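Local coordinates for putative phenazine biosynthesis PhzC/PhzF protein (Clostridium difficile, PDB 4DUN) that probably acts as an isomerase of the PhzF family, although its substrate and biological role are not established, at residues L45-F50 against W62-A67; G56-R61 against K92-F97; I69-H74 against T98-L103. One frame throughout, in Å; residues are numbered along the deposited sequence.

Contact 1: residues L45-F50 against W62-A67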
ATOM      1  N   LEU A  45       3.973  -0.053   2.209  1.00 17.63           N
ATOM      2  CA  LEU A  45       4.780   0.842   1.400  1.00 16.99           C
ATOM      3  C   LEU A  45       5.683  -0.023   0.487  1.00 19.17           C
ATOM      4  O   LEU A  45       5.920  -1.186   0.811  1.00 19.02           O
ATOM      5  CB  LEU A  45       5.578   1.826   2.281  1.00 16.93           C
ATOM      6  CG  LEU A  45       4.731   2.883   3.000  1.00 19.65           C
ATOM      7  CD1 LEU A  45       5.572   3.677   3.998  1.00 19.00           C
ATOM      8  CD2 LEU A  45       4.037   3.821   1.992  1.00 21.46           C
ATOM      9  N   PRO A  46       6.154   0.500  -0.674  1.00 16.33           N
ATOM     10  CA  PRO A  46       6.962  -0.325  -1.604  1.00 15.72           C
ATOM     11  C   PRO A  46       8.083  -1.103  -0.899  1.00 18.83           C
ATOM     12  O   PRO A  46       8.296  -2.290  -1.173  1.00 17.14           O
ATOM     13  CB  PRO A  46       7.521   0.704  -2.580  1.00 17.68           C
ATOM     14  CG  PRO A  46       6.436   1.759  -2.640  1.00 22.17           C
ATOM     15  CD  PRO A  46       5.924   1.863  -1.221  1.00 17.74           C
ATOM     16  N   GLU A  47       8.735  -0.443   0.068  1.00 16.06           N
ATOM     17  CA  GLU A  47       9.695  -1.071   0.970  1.00 15.69           C
ATOM     18  C   GLU A  47       9.620  -0.439   2.342  1.00 18.76           C
ATOM     19  O   GLU A  47       9.344   0.770   2.456  1.00 18.91           O
ATOM     20  CB  GLU A  47      11.157  -0.939   0.464  1.00 17.98           C
ATOM     21  CG  GLU A  47      11.564  -1.869  -0.675  1.00 21.91           C
ATOM     22  CD  GLU A  47      11.215  -1.403  -2.076  1.00 31.11           C
ATOM     23  OE1 GLU A  47      10.823  -0.223  -2.253  1.00 21.54           O
ATOM     24  OE2 GLU A  47      11.295  -2.243  -3.003  1.00 28.32           O
ATOM     25  N   THR A  48       9.912  -1.248   3.379  1.00 15.15           N
ATOM     26  CA  THR A  48      10.211  -0.800   4.739  1.00 15.16           C
ATOM     27  C   THR A  48      11.652  -1.208   4.998  1.00 17.88           C
ATOM     28  O   THR A  48      11.996  -2.398   4.883  1.00 17.47           O
ATOM     29  CB  THR A  48       9.249  -1.330   5.825  1.00 17.28           C
ATOM     30  OG1 THR A  48       7.952  -0.814   5.537  1.00 18.10           O
ATOM     31  CG2 THR A  48       9.667  -0.865   7.237  1.00 16.02           C
ATOM     32  N   ALA A  49      12.487  -0.221   5.344  1.00 15.28           N
ATOM     33  CA  ALA A  49      13.890  -0.397   5.716  1.00 15.87           C
ATOM     34  C   ALA A  49      13.980  -0.562   7.234  1.00 18.88           C
ATOM     35  O   ALA A  49      13.255   0.118   7.972  1.00 19.08           O
ATOM     36  CB  ALA A  49      14.709   0.806   5.262  1.00 17.27           C
ATOM     37  N   PHE A  50      14.792  -1.507   7.689  1.00 14.94           N
ATOM     38  CA  PHE A  50      14.988  -1.757   9.120  1.00 15.51           C
ATOM     39  C   PHE A  50      16.433  -1.520   9.430  1.00 19.82           C
ATOM     40  O   PHE A  50      17.287  -2.199   8.853  1.00 18.51           O
ATOM     41  CB  PHE A  50      14.586  -3.198   9.508  1.00 17.48           C
ATOM     42  CG  PHE A  50      13.119  -3.453   9.366  1.00 18.02           C
ATOM     43  CD1 PHE A  50      12.582  -3.877   8.150  1.00 19.25           C
ATOM     44  CD2 PHE A  50      12.260  -3.268  10.445  1.00 19.95           C
ATOM     45  CE1 PHE A  50      11.201  -4.034   7.994  1.00 19.05           C
ATOM     46  CE2 PHE A  50      10.871  -3.445  10.290  1.00 21.18           C
ATOM     47  CZ  PHE A  50      10.359  -3.819   9.068  1.00 17.82           C
ATOM     48  N   TRP A  62      15.881  -4.554   4.021  1.00 15.96           N
ATOM     49  CA  TRP A  62      14.715  -4.027   3.361  1.00 16.05           C
ATOM     50  C   TRP A  62      13.729  -5.136   3.061  1.00 18.24           C
ATOM     51  O   TRP A  62      14.094  -6.186   2.629  1.00 16.52           O
ATOM     52  CB  TRP A  62      15.045  -3.328   2.045  1.00 15.83           C
ATOM     53  CG  TRP A  62      16.296  -2.532   1.980  1.00 16.25           C
ATOM     54  CD1 TRP A  62      16.422  -1.202   2.164  1.00 18.73           C
ATOM     55  CD2 TRP A  62      17.588  -3.009   1.666  1.00 16.23           C
ATOM     56  NE1 TRP A  62      17.681  -0.818   1.984  1.00 17.61           N
ATOM     57  CE2 TRP A  62      18.443  -1.911   1.703  1.00 20.12           C
ATOM     58  CE3 TRP A  62      18.107  -4.258   1.372  1.00 18.16           C
ATOM     59  CZ2 TRP A  62      19.766  -2.013   1.438  1.00 19.75           C
ATOM     60  CZ3 TRP A  62      19.419  -4.355   1.137  1.00 19.76           C
ATOM     61  CH2 TRP A  62      20.240  -3.249   1.171  1.00 19.98           C
ATOM     62  N   PHE A  63      12.463  -4.816   3.257  1.00 16.04           N
ATOM     63  CA  PHE A  63      11.373  -5.738   2.987  1.00 15.95           C
ATOM     64  C   PHE A  63      10.309  -5.057   2.167  1.00 19.21           C
ATOM     65  O   PHE A  63       9.886  -3.948   2.507  1.00 17.93           O
ATOM     66  CB  PHE A  63      10.750  -6.202   4.312  1.00 17.26           C
ATOM     67  CG  PHE A  63      11.571  -7.175   5.102  1.00 17.93           C
ATOM     68  CD1 PHE A  63      12.671  -6.741   5.846  1.00 20.25           C
ATOM     69  CD2 PHE A  63      11.219  -8.519   5.162  1.00 20.29           C
ATOM     70  CE1 PHE A  63      13.417  -7.647   6.608  1.00 21.35           C
ATOM     71  CE2 PHE A  63      11.965  -9.419   5.936  1.00 22.94           C
ATOM     72  CZ  PHE A  63      13.064  -8.973   6.644  1.00 20.19           C
ATOM     73  N   THR A  64       9.838  -5.731   1.116  1.00 17.45           N
ATOM     74  CA  THR A  64       8.650  -5.254   0.412  1.00 16.98           C
ATOM     75  C   THR A  64       7.462  -5.761   1.270  1.00 19.31           C
ATOM     76  O   THR A  64       7.701  -6.561   2.183  1.00 18.52           O
ATOM     77  CB  THR A  64       8.587  -5.810  -1.032  1.00 18.98           C
ATOM     78  OG1 THR A  64       8.350  -7.218  -0.944  1.00 19.53           O
ATOM     79  CG2 THR A  64       9.841  -5.489  -1.871  1.00 20.57           C
ATOM     80  N   PRO A  65       6.190  -5.479   0.931  1.00 17.57           N
ATOM     81  CA  PRO A  65       5.085  -6.079   1.709  1.00 19.32           C
ATOM     82  C   PRO A  65       5.027  -7.623   1.602  1.00 24.35           C
ATOM     83  O   PRO A  65       4.260  -8.254   2.337  1.00 24.47           O
ATOM     84  CB  PRO A  65       3.845  -5.456   1.062  1.00 21.02           C
ATOM     85  CG  PRO A  65       4.338  -4.122   0.530  1.00 23.36           C
ATOM     86  CD  PRO A  65       5.676  -4.509  -0.063  1.00 19.01           C
ATOM     87  N   LYS A  66       5.838  -8.226   0.693  1.00 21.04           N
ATOM     88  CA  LYS A  66       5.832  -9.667   0.434  1.00 22.49           C
ATOM     89  C   LYS A  66       7.119 -10.436   0.783  1.00 24.89           C
ATOM     90  O   LYS A  66       7.020 -11.636   1.076  1.00 24.41           O
ATOM     91  CB  LYS A  66       5.547  -9.911  -1.066  1.00 26.83           C
ATOM     92  CG  LYS A  66       4.127  -9.561  -1.499  1.00 39.54           C
ATOM     93  CD  LYS A  66       3.803 -10.219  -2.837  1.00 55.71           C
ATOM     94  CE  LYS A  66       2.397  -9.937  -3.310  1.00 70.57           C
ATOM     95  NZ  LYS A  66       2.285  -8.606  -3.960  1.00 80.94           N
ATOM     96  N   ALA A  67       8.315  -9.814   0.670  1.00 19.41           N
ATOM     97  CA  ALA A  67       9.567 -10.539   0.888  1.00 19.98           C
ATOM     98  C   ALA A  67      10.720  -9.646   1.268  1.00 20.66           C
ATOM     99  O   ALA A  67      10.713  -8.443   0.976  1.00 20.36           O
ATOM    100  CB  ALA A  67       9.945 -11.303  -0.382  1.00 21.90           C
TER
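Phe50 and Phe63 meet on one side of an antiparallel hairpin, the start of strand 47-54 running against the end of strand 57-63. CD1 of Phe50 comes to 3.7 Å from CD1 of Phe63, and the two rings stand almost perpendicular, planes at 89°. Each ring swings to the side of its own backbone N (chi1 -67° for Phe50), and Met36 of helix 33-43 touches both.

Thr48 and Phe63 form the hydrogen-bonded pair. Thr48 N reaches Phe63 O at 2.8 Å; the return bond from Phe63 N to Thr48 O is 3.0 Å. Ala49 and Trp62, a non-hydrogen-bonded pair, use the other face, where Ala49 CB rests 4.1 Å from Trp62 CD1.

Past the Thr48-Phe63 pair the contact continues through side chains and CA-H...O contacts, among them Thr64 CA to Pro46 O at 3.4 Å. Glu47, the predicted active-site residue, runs alongside Thr64, and its bend at chi2 (84°) leaves OE2 3.7 Å from the methyl CG2 of Thr64. The other branch of Thr64, OG1, turns back to accept from Lys66 N (an ST turn) and from Ala67 N (an ST motif). Pro65 CG closes the end, 3.3 Å from Leu45 O.

One carboxylate oxygen of Glu47 thus rests against a methyl of Thr64, while the carboxylate lies beside a bound buffer molecule, probably from the crystallisation medium, which may mark the pocket, and near the nickel ion. The hairpin bonds fix the adjacent Thr48 backbone, which is consistent with the strand end presenting the glutamate to a PhzF-type active site.

Contact 2: residues G56-R61 against K92-F97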
ATOM      1  N   GLY A  56      29.186   0.557  17.181  1.00 60.74           N
ATOM      2  CA  GLY A  56      30.025   0.919  16.045  1.00 61.17           C
ATOM      3  C   GLY A  56      29.488   0.688  14.641  1.00 61.42           C
ATOM      4  O   GLY A  56      30.171   1.084  13.693  1.00 62.18           O
ATOM      5  N   ASN A  57      28.283   0.059  14.458  1.00 54.34           N
ATOM      6  CA  ASN A  57      27.761  -0.172  13.091  1.00 51.90           C
ATOM      7  C   ASN A  57      26.215  -0.127  12.942  1.00 51.43           C
ATOM      8  O   ASN A  57      25.482  -0.230  13.933  1.00 51.09           O
ATOM      9  CB  ASN A  57      28.267  -1.520  12.526  1.00 52.55           C
ATOM     10  CG  ASN A  57      27.685  -2.774  13.156  1.00 78.45           C
ATOM     11  OD1 ASN A  57      26.480  -3.057  13.068  1.00 70.02           O
ATOM     12  ND2 ASN A  57      28.546  -3.604  13.729  1.00 73.52           N
ATOM     13  N   TYR A  58      25.737  -0.024  11.673  1.00 28.52           N
ATOM     14  CA  TYR A  58      24.321  -0.118  11.318  1.00 25.48           C
ATOM     15  C   TYR A  58      24.088  -1.296  10.403  1.00 27.96           C
ATOM     16  O   TYR A  58      24.701  -1.360   9.335  1.00 26.02           O
ATOM     17  CB  TYR A  58      23.762   1.137  10.599  1.00 24.57           C
ATOM     18  CG  TYR A  58      23.852   2.427  11.368  1.00 23.59           C
ATOM     19  CD1 TYR A  58      23.092   2.633  12.516  1.00 25.42           C
ATOM     20  CD2 TYR A  58      24.641   3.478  10.909  1.00 23.88           C
ATOM     21  CE1 TYR A  58      23.182   3.826  13.236  1.00 27.47           C
ATOM     22  CE2 TYR A  58      24.710   4.686  11.597  1.00 24.69           C
ATOM     23  CZ  TYR A  58      23.984   4.854  12.764  1.00 29.35           C
ATOM     24  OH  TYR A  58      24.094   6.036  13.457  1.00 26.36           O
ATOM     25  N   GLU A  59      23.197  -2.215  10.801  1.00 23.03           N
ATOM     26  CA  GLU A  59      22.763  -3.296   9.920  1.00 21.18           C
ATOM     27  C   GLU A  59      21.519  -2.816   9.250  1.00 22.41           C
ATOM     28  O   GLU A  59      20.651  -2.260   9.929  1.00 23.02           O
ATOM     29  CB  GLU A  59      22.477  -4.591  10.690  1.00 22.75           C
ATOM     30  CG  GLU A  59      23.723  -5.362  11.058  1.00 34.31           C
ATOM     31  CD  GLU A  59      23.383  -6.676  11.731  1.00 39.22           C
ATOM     32  OE1 GLU A  59      22.345  -7.288  11.378  1.00 29.23           O
ATOM     33  OE2 GLU A  59      24.147  -7.076  12.634  1.00 33.58           O
ATOM     34  N   LEU A  60      21.422  -2.997   7.943  1.00 16.23           N
ATOM     35  CA  LEU A  60      20.267  -2.507   7.176  1.00 15.63           C
ATOM     36  C   LEU A  60      19.672  -3.636   6.355  1.00 19.60           C
ATOM     37  O   LEU A  60      20.393  -4.286   5.598  1.00 19.51           O
ATOM     38  CB  LEU A  60      20.687  -1.323   6.267  1.00 14.92           C
ATOM     39  CG  LEU A  60      19.673  -0.797   5.200  1.00 18.26           C
ATOM     40  CD1 LEU A  60      18.399  -0.221   5.860  1.00 19.73           C
ATOM     41  CD2 LEU A  60      20.330   0.237   4.252  1.00 18.47           C
ATOM     42  N   ARG A  61      18.375  -3.867   6.562  1.00 15.54           N
ATOM     43  CA  ARG A  61      17.568  -4.757   5.738  1.00 14.37           C
ATOM     44  C   ARG A  61      16.350  -4.040   5.126  1.00 18.85           C
ATOM     45  O   ARG A  61      15.905  -3.088   5.639  1.00 18.12           O
ATOM     46  CB  ARG A  61      17.097  -5.997   6.506  1.00 13.61           C
ATOM     47  CG  ARG A  61      18.195  -6.837   7.125  1.00 16.23           C
ATOM     48  CD  ARG A  61      17.628  -7.972   7.993  1.00 17.15           C
ATOM     49  NE  ARG A  61      18.621  -8.772   8.699  1.00 20.59           N
ATOM     50  CZ  ARG A  61      19.000  -9.979   8.308  1.00 27.91           C
ATOM     51  NH1 ARG A  61      18.494 -10.510   7.236  1.00 22.63           N
ATOM     52  NH2 ARG A  61      19.877 -10.669   8.987  1.00 21.52           N
ATOM     53  N   LYS A  92      28.010  13.040   8.447  1.00 22.35           N
ATOM     54  CA  LYS A  92      28.240  13.172   7.005  1.00 21.80           C
ATOM     55  C   LYS A  92      28.369  11.822   6.296  1.00 26.11           C
ATOM     56  O   LYS A  92      27.885  11.691   5.177  1.00 27.03           O
ATOM     57  CB  LYS A  92      29.491  14.036   6.725  1.00 24.40           C
ATOM     58  CG  LYS A  92      29.326  15.514   7.125  1.00 36.26           C
ATOM     59  CD  LYS A  92      28.138  16.196   6.434  1.00 51.75           C
ATOM     60  CE  LYS A  92      27.483  17.237   7.310  1.00 72.06           C
ATOM     61  NZ  LYS A  92      26.000  17.210   7.177  1.00 79.55           N
ATOM     62  N   LYS A  93      29.033  10.835   6.922  1.00 22.71           N
ATOM     63  CA  LYS A  93      29.246   9.509   6.321  1.00 23.08           C
ATOM     64  C   LYS A  93      28.430   8.450   7.046  1.00 25.62           C
ATOM     65  O   LYS A  93      28.589   8.281   8.264  1.00 24.59           O
ATOM     66  CB  LYS A  93      30.740   9.130   6.371  1.00 27.41           C
ATOM     67  CG  LYS A  93      31.636   9.907   5.419  1.00 49.13           C
ATOM     68  CD  LYS A  93      32.962   9.171   5.237  1.00 65.57           C
ATOM     69  CE  LYS A  93      34.068  10.046   4.696  1.00 77.81           C
ATOM     70  NZ  LYS A  93      35.329   9.278   4.500  1.00 82.79           N
ATOM     71  N   ILE A  94      27.549   7.752   6.306  1.00 22.46           N
ATOM     72  CA  ILE A  94      26.696   6.707   6.860  1.00 22.19           C
ATOM     73  C   ILE A  94      27.073   5.381   6.181  1.00 25.85           C
ATOM     74  O   ILE A  94      26.987   5.260   4.956  1.00 23.87           O
ATOM     75  CB  ILE A  94      25.174   7.025   6.760  1.00 25.35           C
ATOM     76  CG1 ILE A  94      24.779   8.402   7.404  1.00 25.82           C
ATOM     77  CG2 ILE A  94      24.342   5.912   7.395  1.00 27.22           C
ATOM     78  CD1 ILE A  94      24.564   9.522   6.380  1.00 34.36           C
ATOM     79  N   ASP A  95      27.543   4.411   6.986  1.00 22.32           N
ATOM     80  CA  ASP A  95      27.888   3.065   6.522  1.00 21.83           C
ATOM     81  C   ASP A  95      26.816   2.103   6.952  1.00 22.78           C
ATOM     82  O   ASP A  95      26.449   2.086   8.138  1.00 21.95           O
ATOM     83  CB  ASP A  95      29.250   2.593   7.077  1.00 24.74           C
ATOM     84  CG  ASP A  95      30.454   3.282   6.465  1.00 38.27           C
ATOM     85  OD1 ASP A  95      30.295   3.927   5.415  1.00 37.39           O
ATOM     86  OD2 ASP A  95      31.566   3.118   7.006  1.00 47.34           O
ATOM     87  N   PHE A  96      26.347   1.272   6.011  1.00 19.01           N
ATOM     88  CA  PHE A  96      25.357   0.227   6.289  1.00 18.63           C
ATOM     89  C   PHE A  96      25.888  -1.139   5.917  1.00 23.96           C
ATOM     90  O   PHE A  96      26.446  -1.295   4.833  1.00 23.33           O
ATOM     91  CB  PHE A  96      24.074   0.460   5.486  1.00 19.35           C
ATOM     92  CG  PHE A  96      23.284   1.699   5.815  1.00 18.88           C
ATOM     93  CD1 PHE A  96      22.579   1.795   7.013  1.00 20.72           C
ATOM     94  CD2 PHE A  96      23.150   2.725   4.883  1.00 20.09           C
ATOM     95  CE1 PHE A  96      21.793   2.917   7.294  1.00 21.22           C
ATOM     96  CE2 PHE A  96      22.328   3.830   5.148  1.00 21.93           C
ATOM     97  CZ  PHE A  96      21.662   3.920   6.356  1.00 20.29           C
ATOM     98  N   PHE A  97      25.660  -2.141   6.780  1.00 21.27           N
ATOM     99  CA  PHE A  97      26.007  -3.520   6.484  1.00 20.61           C
ATOM    100  C   PHE A  97      24.732  -4.240   6.089  1.00 21.50           C
ATOM    101  O   PHE A  97      23.760  -4.253   6.845  1.00 19.86           O
ATOM    102  CB  PHE A  97      26.740  -4.180   7.651  1.00 23.35           C
ATOM    103  CG  PHE A  97      28.135  -3.610   7.780  1.00 26.24           C
ATOM    104  CD1 PHE A  97      28.399  -2.571   8.662  1.00 31.43           C
ATOM    105  CD2 PHE A  97      29.161  -4.048   6.946  1.00 28.66           C
ATOM    106  CE1 PHE A  97      29.680  -2.001   8.737  1.00 34.01           C
ATOM    107  CE2 PHE A  97      30.443  -3.495   7.037  1.00 32.91           C
ATOM    108  CZ  PHE A  97      30.692  -2.477   7.932  1.00 32.11           C
TER
HETATM  109  O   HOH W   1      27.917   1.063  10.169  1.00 32.94           O
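The ring of Phe96 is sandwiched between Leu60 and Ile94. Leu60 CD2 sits over one face in a CH-pi contact, 3.8 Å from the centroid, while Ile94 CG2 of the same strand as Phe96 lies 3.5 Å above the opposite face, displaced toward the rim. Leu60 places its methyl there because CG is anti to the backbone N (chi1 170°). Its CB approaches Phe96 CD1 as well, and Tyr58 CB meets that same atom at 3.8 Å. The Tyr58 ring is engaged differently: Asp95 O lies at its edge, in plane, 3.6 Å from CD2. On the other face of the sheet, Phe97 takes Tyr58 O near its ring edge and Asn57 CB obliquely against CD1.

Two nearly straight backbone bonds join the strands in parallel. Phe97 N donates to Tyr58 O at 2.8 Å, and Leu60 N donates to Phe97 O at 2.9 Å, so the backbone of Phe97 is gripped from both its N and its O. Nearer the start of strand 57-61 the two chains splay, their short axes crossing at -57°. A water spans the widening, accepting from Tyr58 N and donating to Asp95 O at 2.7 Å.

Strand 57-63 is thereby held between strand 47-54, its hairpin partner, and strand 93-98, which in turn pairs with strand 101-108. Thr76 of helix 73-87 packs on both Leu60 and Phe96, and Ile83 on Tyr58, so this helix covers the Phe96 face; on the Phe97 face Glu59 makes a salt bridge to Arg30.

Contact 3: residues I69-H74 against T98-L103. With NI (nickel (II) ion), chain D; SO4 (sulfate ion), chain B.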
ATOM      1  N   ILE A  69      14.421  -8.299   0.510  1.00 19.73           N
ATOM      2  CA  ILE A  69      15.169  -8.099  -0.740  1.00 18.53           C
ATOM      3  C   ILE A  69      16.626  -7.851  -0.382  1.00 21.70           C
ATOM      4  O   ILE A  69      16.926  -7.531   0.778  1.00 20.62           O
ATOM      5  CB  ILE A  69      14.549  -7.003  -1.642  1.00 20.62           C
ATOM      6  CG1 ILE A  69      14.483  -5.633  -0.914  1.00 19.33           C
ATOM      7  CG2 ILE A  69      13.185  -7.473  -2.180  1.00 20.28           C
ATOM      8  CD1 ILE A  69      14.077  -4.465  -1.790  1.00 21.51           C
ATOM      9  N   ASP A  70      17.532  -8.002  -1.363  1.00 20.09           N
ATOM     10  CA  ASP A  70      18.969  -7.908  -1.080  1.00 21.63           C
ATOM     11  C   ASP A  70      19.628  -6.580  -1.438  1.00 24.58           C
ATOM     12  O   ASP A  70      20.804  -6.376  -1.115  1.00 23.29           O
ATOM     13  CB  ASP A  70      19.708  -9.050  -1.791  1.00 24.98           C
ATOM     14  CG  ASP A  70      19.306 -10.422  -1.280  1.00 34.92           C
ATOM     15  OD1 ASP A  70      18.905 -10.524  -0.091  1.00 34.35           O
ATOM     16  OD2 ASP A  70      19.347 -11.381  -2.073  1.00 38.12           O
ATOM     17  N   LEU A  71      18.907  -5.695  -2.117  1.00 20.59           N
ATOM     18  CA  LEU A  71      19.445  -4.389  -2.481  1.00 21.13           C
ATOM     19  C   LEU A  71      18.308  -3.430  -2.727  1.00 22.87           C
ATOM     20  O   LEU A  71      17.300  -3.815  -3.329  1.00 21.89           O
ATOM     21  CB  LEU A  71      20.338  -4.483  -3.737  1.00 22.44           C
ATOM     22  CG  LEU A  71      21.380  -3.374  -3.946  1.00 28.69           C
ATOM     23  CD1 LEU A  71      22.455  -3.375  -2.840  1.00 29.68           C
ATOM     24  CD2 LEU A  71      22.085  -3.554  -5.273  1.00 32.38           C
ATOM     25  N   CYS A  72      18.480  -2.174  -2.301  1.00 18.30           N
ATOM     26  CA  CYS A  72      17.488  -1.153  -2.533  1.00 17.27           C
ATOM     27  C   CYS A  72      18.075   0.230  -2.334  1.00 21.65           C
ATOM     28  O   CYS A  72      18.022   0.780  -1.227  1.00 21.04           O
ATOM     29  CB  CYS A  72      16.263  -1.365  -1.662  1.00 16.69           C
ATOM     30  SG  CYS A  72      14.914  -0.261  -2.105  1.00 19.88           S
ATOM     31  N   GLY A  73      18.670   0.769  -3.398  1.00 19.27           N
ATOM     32  CA  GLY A  73      19.308   2.080  -3.343  1.00 19.20           C
ATOM     33  C   GLY A  73      18.410   3.221  -2.877  1.00 21.11           C
ATOM     34  O   GLY A  73      18.822   4.021  -2.035  1.00 20.88           O
ATOM     35  N   HIS A  74      17.186   3.314  -3.410  1.00 18.09           N
ATOM     36  CA  HIS A  74      16.287   4.430  -3.070  1.00 17.09           C
ATOM     37  C   HIS A  74      15.844   4.361  -1.577  1.00 19.69           C
ATOM     38  O   HIS A  74      15.826   5.411  -0.912  1.00 17.78           O
ATOM     39  CB  HIS A  74      15.076   4.525  -4.054  1.00 17.59           C
ATOM     40  CG  HIS A  74      14.340   3.219  -4.277  1.00 20.54           C
ATOM     41  ND1 HIS A  74      13.303   2.824  -3.447  1.00 21.59           N
ATOM     42  CD2 HIS A  74      14.491   2.287  -5.257  1.00 22.39           C
ATOM     43  CE1 HIS A  74      12.858   1.669  -3.934  1.00 20.62           C
ATOM     44  NE2 HIS A  74      13.559   1.287  -5.001  1.00 21.49           N
ATOM     45  N   THR A  98      24.712  -4.778   4.853  1.00 18.71           N
ATOM     46  CA  THR A  98      23.525  -5.387   4.249  1.00 17.40           C
ATOM     47  C   THR A  98      23.797  -6.787   3.680  1.00 21.07           C
ATOM     48  O   THR A  98      24.946  -7.229   3.637  1.00 21.52           O
ATOM     49  CB  THR A  98      23.016  -4.494   3.086  1.00 21.39           C
ATOM     50  OG1 THR A  98      23.822  -4.723   1.915  1.00 21.06           O
ATOM     51  CG2 THR A  98      22.966  -2.982   3.451  1.00 21.02           C
ATOM     52  N   GLN A  99      22.747  -7.406   3.111  1.00 18.14           N
ATOM     53  CA  GLN A  99      22.810  -8.715   2.423  1.00 19.93           C
ATOM     54  C   GLN A  99      23.797  -8.670   1.258  1.00 24.15           C
ATOM     55  O   GLN A  99      24.329  -9.707   0.881  1.00 24.32           O
ATOM     56  CB  GLN A  99      21.426  -9.087   1.862  1.00 20.52           C
ATOM     57  CG  GLN A  99      20.377  -9.414   2.920  1.00 27.81           C
ATOM     58  CD  GLN A  99      20.486 -10.814   3.455  1.00 36.17           C
ATOM     59  OE1 GLN A  99      21.441 -11.552   3.182  1.00 31.25           O
ATOM     60  NE2 GLN A  99      19.494 -11.209   4.230  1.00 28.01           N
ATOM     61  N   SER A 100      23.975  -7.474   0.654  1.00 22.13           N
ATOM     62  CA  SER A 100      24.857  -7.269  -0.510  1.00 23.89           C
ATOM     63  C   SER A 100      26.174  -6.556  -0.157  1.00 30.29           C
ATOM     64  O   SER A 100      26.846  -6.022  -1.038  1.00 32.04           O
ATOM     65  CB  SER A 100      24.122  -6.486  -1.598  1.00 26.29           C
ATOM     66  OG  SER A 100      23.079  -7.307  -2.088  1.00 28.90           O
ATOM     67  N   GLY A 101      26.559  -6.597   1.106  1.00 25.85           N
ATOM     68  CA  GLY A 101      27.813  -5.998   1.537  1.00 25.12           C
ATOM     69  C   GLY A 101      27.650  -4.609   2.105  1.00 26.21           C
ATOM     70  O   GLY A 101      26.537  -4.181   2.430  1.00 23.17           O
ATOM     71  N   LYS A 102      28.771  -3.920   2.268  1.00 22.42           N
ATOM     72  CA  LYS A 102      28.771  -2.590   2.863  1.00 21.66           C
ATOM     73  C   LYS A 102      28.303  -1.529   1.864  1.00 24.69           C
ATOM     74  O   LYS A 102      28.792  -1.495   0.734  1.00 25.19           O
ATOM     75  CB  LYS A 102      30.176  -2.245   3.386  1.00 24.11           C
ATOM     76  CG  LYS A 102      30.245  -0.894   4.108  1.00 26.84           C
ATOM     77  CD  LYS A 102      31.570  -0.687   4.863  1.00 32.94           C
ATOM     78  CE  LYS A 102      32.726  -0.239   4.025  1.00 42.89           C
ATOM     79  NZ  LYS A 102      33.811   0.309   4.882  1.00 55.53           N
ATOM     80  N   LEU A 103      27.402  -0.646   2.301  1.00 19.87           N
ATOM     81  CA  LEU A 103      26.947   0.477   1.480  1.00 20.04           C
ATOM     82  C   LEU A 103      27.283   1.776   2.184  1.00 23.27           C
ATOM     83  O   LEU A 103      27.025   1.927   3.391  1.00 22.24           O
ATOM     84  CB  LEU A 103      25.444   0.427   1.168  1.00 19.68           C
ATOM     85  CG  LEU A 103      24.880  -0.833   0.511  1.00 24.88           C
ATOM     86  CD1 LEU A 103      23.368  -0.746   0.476  1.00 25.62           C
ATOM     87  CD2 LEU A 103      25.429  -1.037  -0.897  1.00 27.45           C
TER
HETATM   88 NI    NI D 303      13.503  -0.398  -6.146  0.80 17.91          NI
HETATM   89  S   SO4 B 301      18.158   1.548  -6.839  0.80 19.17           S
HETATM   90  O1  SO4 B 301      17.749   0.411  -6.029  0.80 22.25           O
HETATM   91  O2  SO4 B 301      19.610   1.807  -6.721  0.80 22.96           O
HETATM   92  O3  SO4 B 301      17.839   1.230  -8.197  0.80 22.18           O
HETATM   93  O4  SO4 B 301      17.450   2.732  -6.379  0.80 22.40           O
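Ser100 turns OG beside its own backbone N (chi1 -67°), which carries the hydroxyl to Asp70 O, and Leu71, its side chain swung away from the backbone N (chi1 -157°), sends CD1 toward the same serine. The serine belongs to a type I beta turn, Thr98 to Gly101, that links strands 93-98 and 101-108; it faces the loop leading into helix 73-87. Ser100 OG donates to Asp70 O at 2.6 Å, from well above the carbonyl plane. Beside this bond, Leu71 CD1 packs 3.7 Å from Ser100 CB and more loosely on Leu103 CD2. Asp70 crosses Gln99, its OD1 3.5 Å from Gln99 CB; OD1 is also hydrogen-bonded to a bound buffer molecule, while Gln99 NE2 binds Glu68.

Thr98 OG1 accepts from Ser100 N as an ST turn and donates to Gly101 O. At the other end of the loop Cys72 is the N-cap of helix 73-87. The first turn of that helix meets a sulfate, probably a component of the crystallisation solution: Gly73 N donates to sulfate O1 at 2.8 Å, and His74 N more weakly to O4. Cys72 SG lies over one face of the His74 imidazole, whose NE2 coordinates the nickel ion at 2.0 Å.

How the contacts relate
The three contacts form a continuous patch around strand 57-63, which serves both contact 1 and contact 2; their centres are about 18 Å apart, and Phe50 N lies 2.8 Å from Arg61 O, a probable backbone bond between them. Contact 3 adjoins each of the others: Ile69 N lies 3.0 Å from Trp62 O of contact 1, and Leu103 N lies 2.8 Å from Phe96 O of contact 2. The predicted active site falls between contacts 1 and 3, where Glu47 OE1 approaches His74 CE1 at 3.2 Å and nickel and buffer are bound. Contact 2 stands farther back, the Leu60 side chain about 9 Å from that of Glu47.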